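PDB 1R6V: subtilisin-like serine protease, which digests keratin into peptides as a calcium-binding serine endopeptidase of the subtilisin family, letting its bacterium grow on native feathers. Local coordinates for residues Ile632-Val637 against Thr645-Phe650; Phe562-Ser567 against Ile619-Thr624; Ile157-Asp162 against Met227-Phe232; Ala261-His266 against Val290-Ala295; Gly32-Gly37 against Arg90-Ser95. The protein carries 1 engineered substitution. All blocks are in the same frame, centred on the assembly; numbering follows the deposited sequence.

How the interactions relate
Along the chain, interaction 5 closes first, in the propeptide; interactions 3 and 4 follow in the peptidase domain, then interactions 2 and 1 in the second beta-sandwich domain. Interactions 3 and 4, centres about 10 Å apart, share one sheet, in which strands 157-162 and 263-269 are neighbours joined by bonds such as Ala159 O to Asn265 N. Interactions 1 and 2 are likewise about 10 Å apart and meet through the adjacent strands 619-627 and 630-638. The sandwich pair lies about 52 to 64 Å from the catalytic pair, and interaction 5 about 24 Å from interaction 3, all centre to centre. Peptidase domain, propeptide and second sandwich are thus each built on sheets of their own.

Interaction 1 of 5, residues Ile632-Val637 against Thr645-Phe650; sequences IPVYGV and TIIDDF
Strands 632-637 and 645-647 run antiparallel, their axes at 165°, and Tyr635 and Asp648 form a single hydrogen-bonded pair in the second beta-sandwich domain. Tyr635 N donates to Asp648 O at 2.9 Å and Asp648 N to Tyr635 O at 3.1 Å. To either side of this pair water takes over: one molecule donates to Pro633 O and Asp649 O, and another accepts from Val637 N while donating to Thr645 OG1 and Ile646 O. Thr645 keeps OG1 anti to the backbone N (chi1 -169°), and the hydroxyl donates to Val637 O at 2.8 Å. A valine here would probably leave Val637 O without this donor and the second water without one of its acceptors. Ile647 reaches over the glycine, with CD1 3.4 Å from Gly636 CA. Ile647 CG2 meets Val634 CG2 at 3.7 Å, the two side chains crossing at about a right angle. Asp649 CB rests on Ile632 CG2 while its carboxylate forms a salt bridge with Arg529. Asp648 makes an Asx turn: Phe650 N donates to its OD1, 2.6 Å away, on the anti side of the carboxylate.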
# COMPACT_ATOMS: atom_id res chain seq x y z
N ILE A 632 -25.10 -6.56 -24.52
CA ILE A 632 -23.80 -6.58 -25.16
C ILE A 632 -23.81 -7.54 -26.34
O ILE A 632 -24.07 -8.73 -26.17
CB ILE A 632 -22.72 -7.07 -24.19
CG1 ILE A 632 -22.73 -6.20 -22.92
CG2 ILE A 632 -21.35 -7.00 -24.87
CD1 ILE A 632 -21.74 -6.65 -21.85
N PRO A 633 -23.54 -7.04 -27.55
CA PRO A 633 -23.52 -7.91 -28.73
C PRO A 633 -22.30 -8.84 -28.68
O PRO A 633 -21.21 -8.43 -28.26
CB PRO A 633 -23.44 -6.91 -29.89
CG PRO A 633 -22.63 -5.78 -29.29
CD PRO A 633 -23.22 -5.64 -27.90
N VAL A 634 -22.48 -10.09 -29.10
CA VAL A 634 -21.38 -11.06 -29.13
C VAL A 634 -21.45 -11.81 -30.44
O VAL A 634 -22.51 -11.92 -31.05
CB VAL A 634 -21.46 -12.09 -27.96
CG1 VAL A 634 -21.35 -11.37 -26.62
CG2 VAL A 634 -22.76 -12.88 -28.04
N TYR A 635 -20.31 -12.33 -30.88
CA TYR A 635 -20.28 -13.09 -32.12
C TYR A 635 -19.03 -13.94 -32.15
O TYR A 635 -18.14 -13.80 -31.31
CB TYR A 635 -20.32 -12.15 -33.34
CG TYR A 635 -19.06 -11.34 -33.55
CD1 TYR A 635 -18.10 -11.73 -34.49
CD2 TYR A 635 -18.82 -10.20 -32.79
CE1 TYR A 635 -16.94 -11.00 -34.66
CE2 TYR A 635 -17.65 -9.47 -32.96
CZ TYR A 635 -16.72 -9.87 -33.88
OH TYR A 635 -15.56 -9.14 -34.01
N GLY A 636 -18.98 -14.84 -33.12
CA GLY A 636 -17.84 -15.71 -33.28
C GLY A 636 -18.00 -16.33 -34.65
O GLY A 636 -19.04 -16.17 -35.28
N VAL A 637 -16.98 -17.03 -35.10
CA VAL A 637 -17.05 -17.65 -36.41
C VAL A 637 -16.71 -19.12 -36.27
O VAL A 637 -15.68 -19.47 -35.69
CB VAL A 637 -16.04 -17.00 -37.39
CG1 VAL A 637 -16.12 -17.69 -38.75
CG2 VAL A 637 -16.34 -15.50 -37.53
N THR A 645 -16.51 -23.42 -31.70
CA THR A 645 -15.93 -22.10 -31.69
C THR A 645 -16.38 -21.37 -30.44
O THR A 645 -17.26 -21.85 -29.73
CB THR A 645 -16.31 -21.28 -32.95
OG1 THR A 645 -15.50 -20.10 -32.99
CG2 THR A 645 -17.79 -20.87 -32.94
N ILE A 646 -15.74 -20.24 -30.16
CA ILE A 646 -16.06 -19.43 -28.99
C ILE A 646 -16.77 -18.16 -29.46
O ILE A 646 -16.46 -17.63 -30.51
CB ILE A 646 -14.77 -19.02 -28.21
CG1 ILE A 646 -14.03 -20.26 -27.71
CG2 ILE A 646 -15.12 -18.15 -27.01
CD1 ILE A 646 -13.22 -20.94 -28.76
N ILE A 647 -17.71 -17.68 -28.66
CA ILE A 647 -18.48 -16.49 -29.00
C ILE A 647 -18.37 -15.44 -27.91
O ILE A 647 -18.65 -15.73 -26.76
CB ILE A 647 -19.99 -16.82 -29.11
CG1 ILE A 647 -20.22 -17.99 -30.06
CG2 ILE A 647 -20.76 -15.58 -29.55
CD1 ILE A 647 -19.92 -17.69 -31.49
N ASP A 648 -17.99 -14.21 -28.26
CA ASP A 648 -17.92 -13.17 -27.25
C ASP A 648 -17.96 -11.78 -27.88
O ASP A 648 -18.11 -11.66 -29.11
CB ASP A 648 -16.68 -13.35 -26.36
CG ASP A 648 -15.39 -13.30 -27.14
OD1 ASP A 648 -15.25 -12.39 -27.99
OD2 ASP A 648 -14.50 -14.15 -26.88
N ASP A 649 -17.84 -10.73 -27.07
CA ASP A 649 -17.91 -9.38 -27.63
C ASP A 649 -16.72 -8.97 -28.47
O ASP A 649 -16.70 -7.88 -29.04
CB ASP A 649 -18.21 -8.33 -26.54
CG ASP A 649 -17.47 -8.57 -25.23
OD1 ASP A 649 -16.95 -9.69 -25.00
OD2 ASP A 649 -17.43 -7.63 -24.40
N PHE A 650 -15.74 -9.86 -28.58
CA PHE A 650 -14.56 -9.57 -29.37
C PHE A 650 -14.43 -10.58 -30.50
O PHE A 650 -13.36 -10.74 -31.08
CB PHE A 650 -13.30 -9.60 -28.50
CG PHE A 650 -13.30 -8.54 -27.45
CD1 PHE A 650 -13.92 -8.76 -26.21
CD2 PHE A 650 -12.70 -7.31 -27.69
CE1 PHE A 650 -13.93 -7.77 -25.24
CE2 PHE A 650 -12.70 -6.32 -26.73
CZ PHE A 650 -13.32 -6.54 -25.50
O HOH W 1 -19.24 -6.40 -29.32
O HOH W 2 -15.10 -17.20 -33.05

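Interaction 2 of 5, residues Phe562-Ser567 against Ile619-Thr624; sequences FSTNLS and ITIQGT
Thr564 OG1 is gripped from two directions: Gln622 N donates to it at 2.7 Å in a nearly straight bond (163° at the hydrogen), and a water lies at hydrogen-bonding distance. The same water donates to Gln622 OE1, so backbone and side chain of one glutamine both converge on the threonine hydroxyl, one directly and the other through solvent. With OG1 anti to the carbonyl carbon (chi1 -50°), CG2 is turned toward the strand and touches Thr620 O at 3.4 Å. Replacing Thr564 by an alanine is likely to leave Gln622 N without its acceptor and the water without a partner, and to open a gap beside Thr620 O. One residue back, Ser563 N donates to Gln622 O at 3.0 Å, with a weak and unsettled approach by its own OG. Gln622 O also lies at the edge of the Phe562 ring, near its plane. Phe562 and Gly623 make an antiparallel non-hydrogen-bonded pair with CA atoms only 3.8 Å apart. The apolar end is tight: Leu566 CD2 presses on Ile619 CD1 at 3.4 Å. Leu566 CD2 also touches Ile621 CG1 at 4.0 Å, the Leu566 and Ile621 side chains crossing at about a right angle. Around Leu566, Asn565 OD1 accepts from Ser567 N, an Asx turn, and also from Ser567 OG. The loop that follows strand 558-562 thus continues alongside strand 619-627, with Leu566 and Ile621 packing on Ile609 of strand 604-610 and the Phe562 ring meeting Phe574 edge-to-face.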
# COMPACT_ATOMS: atom_id res chain seq x y z
N PHE A 562 -29.03 -16.23 -28.83
CA PHE A 562 -28.40 -16.19 -30.15
C PHE A 562 -29.49 -16.08 -31.21
O PHE A 562 -30.54 -16.70 -31.08
CB PHE A 562 -27.57 -17.44 -30.41
CG PHE A 562 -26.55 -17.71 -29.36
CD1 PHE A 562 -26.86 -18.50 -28.26
CD2 PHE A 562 -25.28 -17.16 -29.46
CE1 PHE A 562 -25.91 -18.75 -27.26
CE2 PHE A 562 -24.32 -17.40 -28.48
CZ PHE A 562 -24.64 -18.20 -27.37
N SER A 563 -29.20 -15.32 -32.26
CA SER A 563 -30.16 -15.07 -33.35
C SER A 563 -29.89 -15.80 -34.66
O SER A 563 -30.74 -15.82 -35.55
CB SER A 563 -30.16 -13.57 -33.63
OG SER A 563 -28.85 -13.16 -33.99
N THR A 564 -28.71 -16.40 -34.78
CA THR A 564 -28.31 -17.08 -36.01
C THR A 564 -29.01 -18.42 -36.24
O THR A 564 -29.25 -19.17 -35.30
CB THR A 564 -26.78 -17.32 -36.01
OG1 THR A 564 -26.11 -16.09 -35.71
CG2 THR A 564 -26.32 -17.82 -37.38
N ASN A 565 -29.36 -18.71 -37.49
CA ASN A 565 -29.99 -19.97 -37.82
C ASN A 565 -28.90 -21.02 -38.04
O ASN A 565 -28.08 -20.87 -38.95
CB ASN A 565 -30.85 -19.82 -39.08
CG ASN A 565 -31.27 -21.16 -39.65
OD1 ASN A 565 -31.53 -22.11 -38.91
ND2 ASN A 565 -31.36 -21.24 -40.98
N LEU A 566 -28.87 -22.06 -37.22
CA LEU A 566 -27.85 -23.10 -37.34
C LEU A 566 -28.47 -24.44 -37.74
O LEU A 566 -27.94 -25.50 -37.40
CB LEU A 566 -27.11 -23.28 -36.01
CG LEU A 566 -26.38 -22.05 -35.44
CD1 LEU A 566 -25.66 -22.42 -34.14
CD2 LEU A 566 -25.38 -21.55 -36.46
N SER A 567 -29.57 -24.38 -38.48
CA SER A 567 -30.27 -25.59 -38.92
C SER A 567 -29.40 -26.45 -39.84
O SER A 567 -29.65 -27.65 -39.98
CB SER A 567 -31.57 -25.22 -39.64
OG SER A 567 -31.30 -24.46 -40.80
N ILE A 619 -19.36 -20.02 -40.77
CA ILE A 619 -20.64 -19.50 -40.36
C ILE A 619 -20.44 -18.59 -39.16
O ILE A 619 -19.83 -18.99 -38.16
CB ILE A 619 -21.65 -20.63 -40.02
CG1 ILE A 619 -23.00 -20.03 -39.64
CG2 ILE A 619 -21.13 -21.49 -38.88
CD1 ILE A 619 -24.12 -21.06 -39.63
N THR A 620 -20.90 -17.35 -39.28
CA THR A 620 -20.79 -16.39 -38.20
C THR A 620 -22.01 -16.56 -37.31
O THR A 620 -23.14 -16.57 -37.79
CB THR A 620 -20.72 -14.95 -38.71
OG1 THR A 620 -19.49 -14.75 -39.40
CG2 THR A 620 -20.83 -13.96 -37.55
N ILE A 621 -21.78 -16.72 -36.01
CA ILE A 621 -22.87 -16.90 -35.07
C ILE A 621 -22.95 -15.62 -34.24
O ILE A 621 -21.93 -15.15 -33.73
CB ILE A 621 -22.61 -18.12 -34.18
CG1 ILE A 621 -22.36 -19.33 -35.07
CG2 ILE A 621 -23.76 -18.34 -33.22
CD1 ILE A 621 -21.93 -20.59 -34.34
N GLN A 622 -24.14 -15.05 -34.12
CA GLN A 622 -24.30 -13.80 -33.37
C GLN A 622 -25.33 -13.92 -32.26
O GLN A 622 -26.24 -14.73 -32.34
CB GLN A 622 -24.70 -12.68 -34.33
CG GLN A 622 -23.64 -12.30 -35.35
CD GLN A 622 -24.15 -11.34 -36.41
OE1 GLN A 622 -24.84 -11.74 -37.34
NE2 GLN A 622 -23.83 -10.06 -36.26
N GLY A 623 -25.20 -13.10 -31.23
CA GLY A 623 -26.16 -13.15 -30.14
C GLY A 623 -26.10 -11.89 -29.31
O GLY A 623 -25.41 -10.93 -29.66
N THR A 624 -26.83 -11.89 -28.20
CA THR A 624 -26.84 -10.75 -27.30
C THR A 624 -26.67 -11.28 -25.88
O THR A 624 -27.34 -12.21 -25.48
CB THR A 624 -28.19 -9.98 -27.41
OG1 THR A 624 -28.37 -9.52 -28.76
CG2 THR A 624 -28.22 -8.78 -26.45
O HOH W 3 -26.51 -14.27 -37.67

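Interaction 3 of 5, residues Ile157-Asp162 against Met227-Phe232; sequences IVAVVD and MPIVIF
Val161 places CG1 anti to its backbone N (chi1 -172°), while Ile231 holds CG1 between backbone N and carbonyl carbon (chi1 64°); together these turns bring Val161 CG1 against both CG2 and CD1 of Ile231, Val161 CG1 lying 3.7 Å from Ile231 CG2. Further back, the Met227 chain bends so that its methyl turns to Ile157; Ile157 CG2 lies 3.8 Å from Met227 CB. Between them, Ala159 CB lies 4.2 Å from Ile229 CG1. The backbones are parallel neighbours, inclined at 23°. Met227 N to Val158 O is the shortest of their bonds at 2.7 Å, and bonds from Val160 N to Met227 O and from Ile229 N to Val160 O follow. Asp162 N then donates to Ile229 O. At the far end Asp162 O takes two donors, Ile231 N at 2.8 Å and Phe232 N at 3.2 Å, the second from above the carbonyl plane, so the residue's backbone is held on both its N and O. Asp162 is the inferred aspartate of the charge relay, its side chain touching helix 200-209 at Ala200, an engineered residue where subtilases carry the relay histidine, and about 6 Å from that of Ser381. As in other subtilases, the presumed relay aspartate stands at the C-terminal end of a buried parallel strand of the central sheet.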
# COMPACT_ATOMS: atom_id res chain seq x y z
N ILE A 157 13.57 0.75 20.49
CA ILE A 157 14.33 0.78 19.24
C ILE A 157 13.44 1.42 18.16
O ILE A 157 12.32 0.98 17.92
CB ILE A 157 14.71 -0.66 18.78
CG1 ILE A 157 15.76 -1.24 19.74
CG2 ILE A 157 15.29 -0.64 17.36
CD1 ILE A 157 16.02 -2.72 19.53
N VAL A 158 13.96 2.46 17.52
CA VAL A 158 13.23 3.17 16.47
C VAL A 158 13.89 2.92 15.12
O VAL A 158 15.09 3.23 14.96
CB VAL A 158 13.29 4.70 16.70
CG1 VAL A 158 12.62 5.44 15.55
CG2 VAL A 158 12.65 5.06 18.04
N ALA A 159 13.14 2.40 14.16
CA ALA A 159 13.71 2.17 12.84
C ALA A 159 13.50 3.41 12.00
O ALA A 159 12.38 3.90 11.85
CB ALA A 159 13.07 0.97 12.16
N VAL A 160 14.60 3.92 11.45
CA VAL A 160 14.54 5.09 10.58
C VAL A 160 14.68 4.48 9.17
O VAL A 160 15.77 4.10 8.74
CB VAL A 160 15.68 6.09 10.92
CG1 VAL A 160 15.84 7.13 9.79
CG2 VAL A 160 15.33 6.83 12.23
N VAL A 161 13.55 4.38 8.48
CA VAL A 161 13.44 3.77 7.15
C VAL A 161 13.57 4.95 6.20
O VAL A 161 12.62 5.65 5.92
CB VAL A 161 12.09 3.06 7.06
CG1 VAL A 161 12.02 2.25 5.76
CG2 VAL A 161 11.94 2.15 8.29
N ASP A 162 14.79 5.10 5.69
CA ASP A 162 15.12 6.31 4.97
C ASP A 162 16.40 6.11 4.12
O ASP A 162 16.66 5.02 3.59
CB ASP A 162 15.37 7.34 6.08
CG ASP A 162 15.04 8.74 5.69
OD1 ASP A 162 15.80 9.33 4.90
OD2 ASP A 162 14.00 9.25 6.19
N MET A 227 17.72 2.54 14.67
CA MET A 227 18.06 1.38 13.82
C MET A 227 17.89 1.84 12.37
O MET A 227 16.77 2.01 11.90
CB MET A 227 17.11 0.20 14.12
CG MET A 227 17.21 -0.98 13.12
SD MET A 227 15.92 -2.25 13.47
CE MET A 227 16.80 -3.25 14.79
N PRO A 228 19.00 2.07 11.66
CA PRO A 228 18.87 2.50 10.27
C PRO A 228 18.51 1.38 9.29
O PRO A 228 19.09 0.29 9.34
CB PRO A 228 20.24 3.13 9.96
CG PRO A 228 21.15 2.49 10.95
CD PRO A 228 20.35 2.31 12.19
N ILE A 229 17.52 1.65 8.44
CA ILE A 229 17.09 0.72 7.40
C ILE A 229 17.22 1.55 6.13
O ILE A 229 16.50 2.53 5.93
CB ILE A 229 15.62 0.25 7.58
CG1 ILE A 229 15.42 -0.40 8.96
CG2 ILE A 229 15.25 -0.71 6.43
CD1 ILE A 229 16.15 -1.76 9.18
N VAL A 230 18.14 1.15 5.26
CA VAL A 230 18.38 1.92 4.05
C VAL A 230 17.46 1.55 2.90
O VAL A 230 17.63 0.49 2.29
CB VAL A 230 19.86 1.77 3.61
CG1 VAL A 230 20.15 2.63 2.38
CG2 VAL A 230 20.77 2.14 4.76
N ILE A 231 16.49 2.41 2.60
CA ILE A 231 15.61 2.13 1.48
C ILE A 231 15.79 3.09 0.31
O ILE A 231 15.22 2.86 -0.77
CB ILE A 231 14.12 2.02 1.92
CG1 ILE A 231 13.59 3.35 2.47
CG2 ILE A 231 14.00 0.91 2.95
CD1 ILE A 231 12.06 3.48 2.28
N PHE A 232 16.57 4.15 0.54
CA PHE A 232 16.97 5.08 -0.51
C PHE A 232 18.47 4.99 -0.40
O PHE A 232 19.10 5.55 0.49
CB PHE A 232 16.44 6.50 -0.30
CG PHE A 232 15.03 6.64 -0.75
CD1 PHE A 232 13.99 6.39 0.14
CD2 PHE A 232 14.73 6.90 -2.09
CE1 PHE A 232 12.67 6.38 -0.30
CE2 PHE A 232 13.41 6.89 -2.54
CZ PHE A 232 12.37 6.62 -1.64

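Interaction 4 of 5, residues Ala261-His266 against Val290-Ala295; sequences AKVMNH and VMVVSA
Val290 N donates to Lys262 O, the first of five backbone bonds between the parallel strands 263-266 and 290-294, which lie 16° apart. Met264 N to Val290 O and Val292 N to Met264 O continue the series, and His266 uses both ends, its N donating to Val292 O at 2.8 Å and its O accepting from Ser294 N at 2.9 Å. Sulfur contacts gather on the face bearing Met264, His266 and Met291, where Val293 CG2 also packs on His266 CB. Met264 and Met291 run alongside each other in the same direction, with Met291 SD 3.6 Å from Met264 CG. Met291 bends at chi2 (-67°) and again at chi3, which swings its end back across the strands to the imidazole: CE comes to 3.6 Å from His266 NE2, and SD sits at the ring edge, 4.8 Å from the centroid of His266. Val292 O also lies in the plane of that ring, at its edge. The imidazole's ND1 is engaged by Trp268 NE1. On the reverse face the valines meet, Val263 CG2 touching Val290 CB and Val292 CG2, each at 4.0 Å. The pair forms the two strands of the beta-alpha-beta unit whose helix, 275-286, packs on Met264, Met291 and Val293; helix 246-258 shares the methionine side, and helix 380-397 covers the opposite face, where Thr388 bonds Asn265 ND2.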
# COMPACT_ATOMS: atom_id res chain seq x y z
N ALA A 261 12.50 -3.47 16.50
CA ALA A 261 12.01 -2.09 16.39
C ALA A 261 10.56 -2.04 16.88
O ALA A 261 9.77 -2.92 16.55
CB ALA A 261 12.09 -1.61 14.93
N LYS A 262 10.21 -1.03 17.69
CA LYS A 262 8.84 -0.90 18.17
C LYS A 262 8.09 0.24 17.49
O LYS A 262 6.88 0.36 17.62
CB LYS A 262 8.81 -0.73 19.69
CG LYS A 262 9.27 -1.97 20.45
CD LYS A 262 8.53 -3.19 20.00
CE LYS A 262 9.13 -4.45 20.63
NZ LYS A 262 8.48 -5.68 20.08
N VAL A 263 8.82 1.10 16.79
CA VAL A 263 8.19 2.17 16.03
C VAL A 263 9.12 2.46 14.85
O VAL A 263 10.34 2.29 14.96
CB VAL A 263 7.95 3.46 16.89
CG1 VAL A 263 9.26 3.92 17.53
CG2 VAL A 263 7.34 4.56 16.03
N MET A 264 8.54 2.80 13.70
CA MET A 264 9.32 3.12 12.49
C MET A 264 8.90 4.47 11.95
O MET A 264 7.72 4.81 12.02
CB MET A 264 9.08 2.09 11.37
CG MET A 264 9.33 0.64 11.80
SD MET A 264 9.66 -0.48 10.36
CE MET A 264 9.24 -2.10 11.12
N ASN A 265 9.85 5.20 11.39
CA ASN A 265 9.58 6.52 10.82
C ASN A 265 9.72 6.40 9.29
O ASN A 265 10.73 5.91 8.81
CB ASN A 265 10.58 7.54 11.37
CG ASN A 265 10.32 8.94 10.83
OD1 ASN A 265 10.84 9.33 9.77
ND2 ASN A 265 9.48 9.69 11.53
N HIS A 266 8.68 6.80 8.56
CA HIS A 266 8.66 6.74 7.09
C HIS A 266 8.29 8.08 6.46
O HIS A 266 7.26 8.66 6.82
CB HIS A 266 7.58 5.77 6.59
CG HIS A 266 7.73 4.37 7.08
ND1 HIS A 266 8.46 3.41 6.40
CD2 HIS A 266 7.24 3.76 8.19
CE1 HIS A 266 8.41 2.27 7.08
NE2 HIS A 266 7.68 2.46 8.16
N VAL A 290 4.55 0.36 15.78
CA VAL A 290 3.82 1.56 15.36
C VAL A 290 4.49 2.08 14.11
O VAL A 290 5.71 2.12 14.04
CB VAL A 290 3.88 2.64 16.47
CG1 VAL A 290 3.26 3.96 15.99
CG2 VAL A 290 3.11 2.12 17.69
N MET A 291 3.69 2.47 13.12
CA MET A 291 4.23 2.96 11.85
C MET A 291 3.81 4.42 11.65
O MET A 291 2.64 4.68 11.43
CB MET A 291 3.72 2.08 10.70
CG MET A 291 4.19 0.60 10.80
SD MET A 291 5.98 0.23 10.61
CE MET A 291 6.02 -0.60 8.93
N VAL A 292 4.78 5.33 11.74
CA VAL A 292 4.57 6.77 11.57
C VAL A 292 4.97 7.11 10.14
O VAL A 292 6.08 6.77 9.70
CB VAL A 292 5.45 7.56 12.58
CG1 VAL A 292 5.24 9.07 12.39
CG2 VAL A 292 5.08 7.16 14.03
N VAL A 293 4.07 7.75 9.41
CA VAL A 293 4.34 8.10 8.01
C VAL A 293 4.01 9.56 7.77
O VAL A 293 2.95 10.05 8.19
CB VAL A 293 3.48 7.25 7.05
CG1 VAL A 293 3.84 7.56 5.59
CG2 VAL A 293 3.67 5.79 7.36
N SER A 294 4.89 10.25 7.08
CA SER A 294 4.61 11.65 6.82
C SER A 294 3.50 11.78 5.77
O SER A 294 3.35 10.94 4.87
CB SER A 294 5.87 12.36 6.33
OG SER A 294 6.13 11.92 5.01
N ALA A 295 2.68 12.82 5.92
CA ALA A 295 1.61 13.12 4.97
C ALA A 295 2.30 13.55 3.67
O ALA A 295 3.49 13.84 3.68
CB ALA A 295 0.74 14.27 5.50

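Interaction 5 of 5, residues Gly32-Gly37 against Arg90-Ser95; sequences GKILVG and RYVEPS
Gly37 CA is met by two flat groups from different directions, the Tyr91 ring and the Arg90 guanidinium. Tyr91 holds CG between its backbone N and carbonyl carbon (chi1 62°), which folds the ring back over the neighbouring strand: Gly37 CA makes a CH-pi contact with its face, 3.7 Å from the centroid. Arg90 bends at chi3 (-68°) and lays one face of its guanidinium over the same CA, NH2 coming to 3.6 Å from Gly37 CA, while Tyr38 O and Ile62 O fix its NE and NH2. Both residues oppose Gly37 in a classic beta bulge: Gly37 O accepts from Arg90 N at 2.7 Å and from Tyr91 N at 3.0 Å, the two donors arriving from the same face of its plane. Beyond the bulge the pairing is regular, Leu35 and Glu93 exchanging bonds, with Leu35 N to Glu93 O at 2.7 Å and nearly straight. Leu35 CB lies beside Glu93 CG, whose extended chain carries the carboxylate toward helix 275-286. On the other face, Ile34 CD1 meets Val92 CG1 at 4.0 Å, under Ile81 of helix 74-81. A water links Lys33 O to Ser95 N where the strands part. The sheet face of this propeptide thus presents polar ends to the catalytic domain: Lys33 pairs with Asp247, Ser95 OG accepts from Asp246 N, Tyr91 OH bonds Thr276, and the Glu93 carboxylate takes Tyr275 N and meets Thr276 OG1 at the start of helix 275-286, where the helix end would probably favour its negative charge.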
# COMPACT_ATOMS: atom_id res chain seq x y z
N GLY A 32 11.16 -5.01 -15.50
CA GLY A 32 11.96 -6.21 -15.35
C GLY A 32 11.93 -7.05 -14.10
O GLY A 32 12.81 -7.88 -13.91
N LYS A 33 10.93 -6.85 -13.25
CA LYS A 33 10.84 -7.62 -12.01
C LYS A 33 9.39 -7.75 -11.57
O LYS A 33 8.60 -6.84 -11.77
CB LYS A 33 11.64 -6.92 -10.91
CG LYS A 33 11.45 -7.54 -9.53
CD LYS A 33 12.06 -6.68 -8.42
CE LYS A 33 13.57 -6.79 -8.38
NZ LYS A 33 14.10 -6.11 -7.15
N ILE A 34 9.06 -8.90 -10.98
CA ILE A 34 7.72 -9.11 -10.43
C ILE A 34 7.81 -9.61 -9.00
O ILE A 34 8.76 -10.30 -8.62
CB ILE A 34 6.87 -10.12 -11.25
CG1 ILE A 34 7.61 -11.46 -11.42
CG2 ILE A 34 6.51 -9.51 -12.59
CD1 ILE A 34 6.73 -12.55 -12.13
N LEU A 35 6.82 -9.23 -8.19
CA LEU A 35 6.77 -9.66 -6.80
C LEU A 35 5.62 -10.64 -6.74
O LEU A 35 4.52 -10.32 -7.18
CB LEU A 35 6.48 -8.48 -5.85
CG LEU A 35 7.35 -7.22 -5.98
CD1 LEU A 35 7.29 -6.46 -4.67
CD2 LEU A 35 8.76 -7.54 -6.35
N VAL A 36 5.88 -11.84 -6.23
CA VAL A 36 4.85 -12.86 -6.16
C VAL A 36 4.47 -13.22 -4.73
O VAL A 36 5.31 -13.67 -3.96
CB VAL A 36 5.32 -14.16 -6.89
CG1 VAL A 36 4.22 -15.23 -6.84
CG2 VAL A 36 5.67 -13.83 -8.37
N GLY A 37 3.21 -12.96 -4.39
CA GLY A 37 2.69 -13.29 -3.08
C GLY A 37 2.10 -14.67 -3.29
O GLY A 37 1.26 -14.87 -4.17
N ARG A 90 -1.20 -15.91 -4.44
CA ARG A 90 -2.09 -14.84 -4.00
C ARG A 90 -2.13 -13.67 -4.99
O ARG A 90 -3.21 -13.17 -5.32
CB ARG A 90 -1.69 -14.34 -2.60
CG ARG A 90 -2.21 -15.20 -1.45
CD ARG A 90 -1.79 -14.63 -0.09
NE ARG A 90 -0.35 -14.73 0.06
CZ ARG A 90 0.48 -13.72 0.32
NH1 ARG A 90 0.01 -12.49 0.49
NH2 ARG A 90 1.77 -13.96 0.38
N TYR A 91 -0.97 -13.25 -5.47
CA TYR A 91 -0.94 -12.14 -6.42
C TYR A 91 0.41 -12.04 -7.09
O TYR A 91 1.39 -12.65 -6.64
CB TYR A 91 -1.24 -10.80 -5.72
CG TYR A 91 -0.22 -10.43 -4.66
CD1 TYR A 91 1.04 -9.92 -5.02
CD2 TYR A 91 -0.47 -10.68 -3.31
CE1 TYR A 91 2.02 -9.66 -4.05
CE2 TYR A 91 0.51 -10.43 -2.33
CZ TYR A 91 1.74 -9.92 -2.70
OH TYR A 91 2.70 -9.67 -1.74
N VAL A 92 0.45 -11.27 -8.18
CA VAL A 92 1.68 -11.02 -8.92
C VAL A 92 1.61 -9.53 -9.21
O VAL A 92 0.66 -9.09 -9.83
CB VAL A 92 1.73 -11.76 -10.26
CG1 VAL A 92 3.06 -11.45 -10.96
CG2 VAL A 92 1.61 -13.26 -10.03
N GLU A 93 2.61 -8.77 -8.78
CA GLU A 93 2.57 -7.32 -9.02
C GLU A 93 3.98 -6.79 -9.26
O GLU A 93 4.96 -7.46 -8.95
CB GLU A 93 1.98 -6.63 -7.79
CG GLU A 93 2.85 -6.81 -6.55
CD GLU A 93 2.23 -6.22 -5.28
OE1 GLU A 93 2.87 -6.34 -4.22
OE2 GLU A 93 1.12 -5.65 -5.35
N PRO A 94 4.11 -5.57 -9.81
CA PRO A 94 5.46 -5.04 -10.02
C PRO A 94 5.87 -4.31 -8.72
O PRO A 94 5.08 -4.23 -7.77
CB PRO A 94 5.26 -4.04 -11.15
CG PRO A 94 3.91 -3.47 -10.83
CD PRO A 94 3.10 -4.72 -10.47
N SER A 95 7.10 -3.81 -8.67
CA SER A 95 7.53 -2.99 -7.55
C SER A 95 7.19 -1.62 -8.11
O SER A 95 7.57 -1.29 -9.24
CB SER A 95 9.04 -3.09 -7.33
OG SER A 95 9.49 -2.07 -6.46
O HOH W 4 8.84 -4.30 -10.81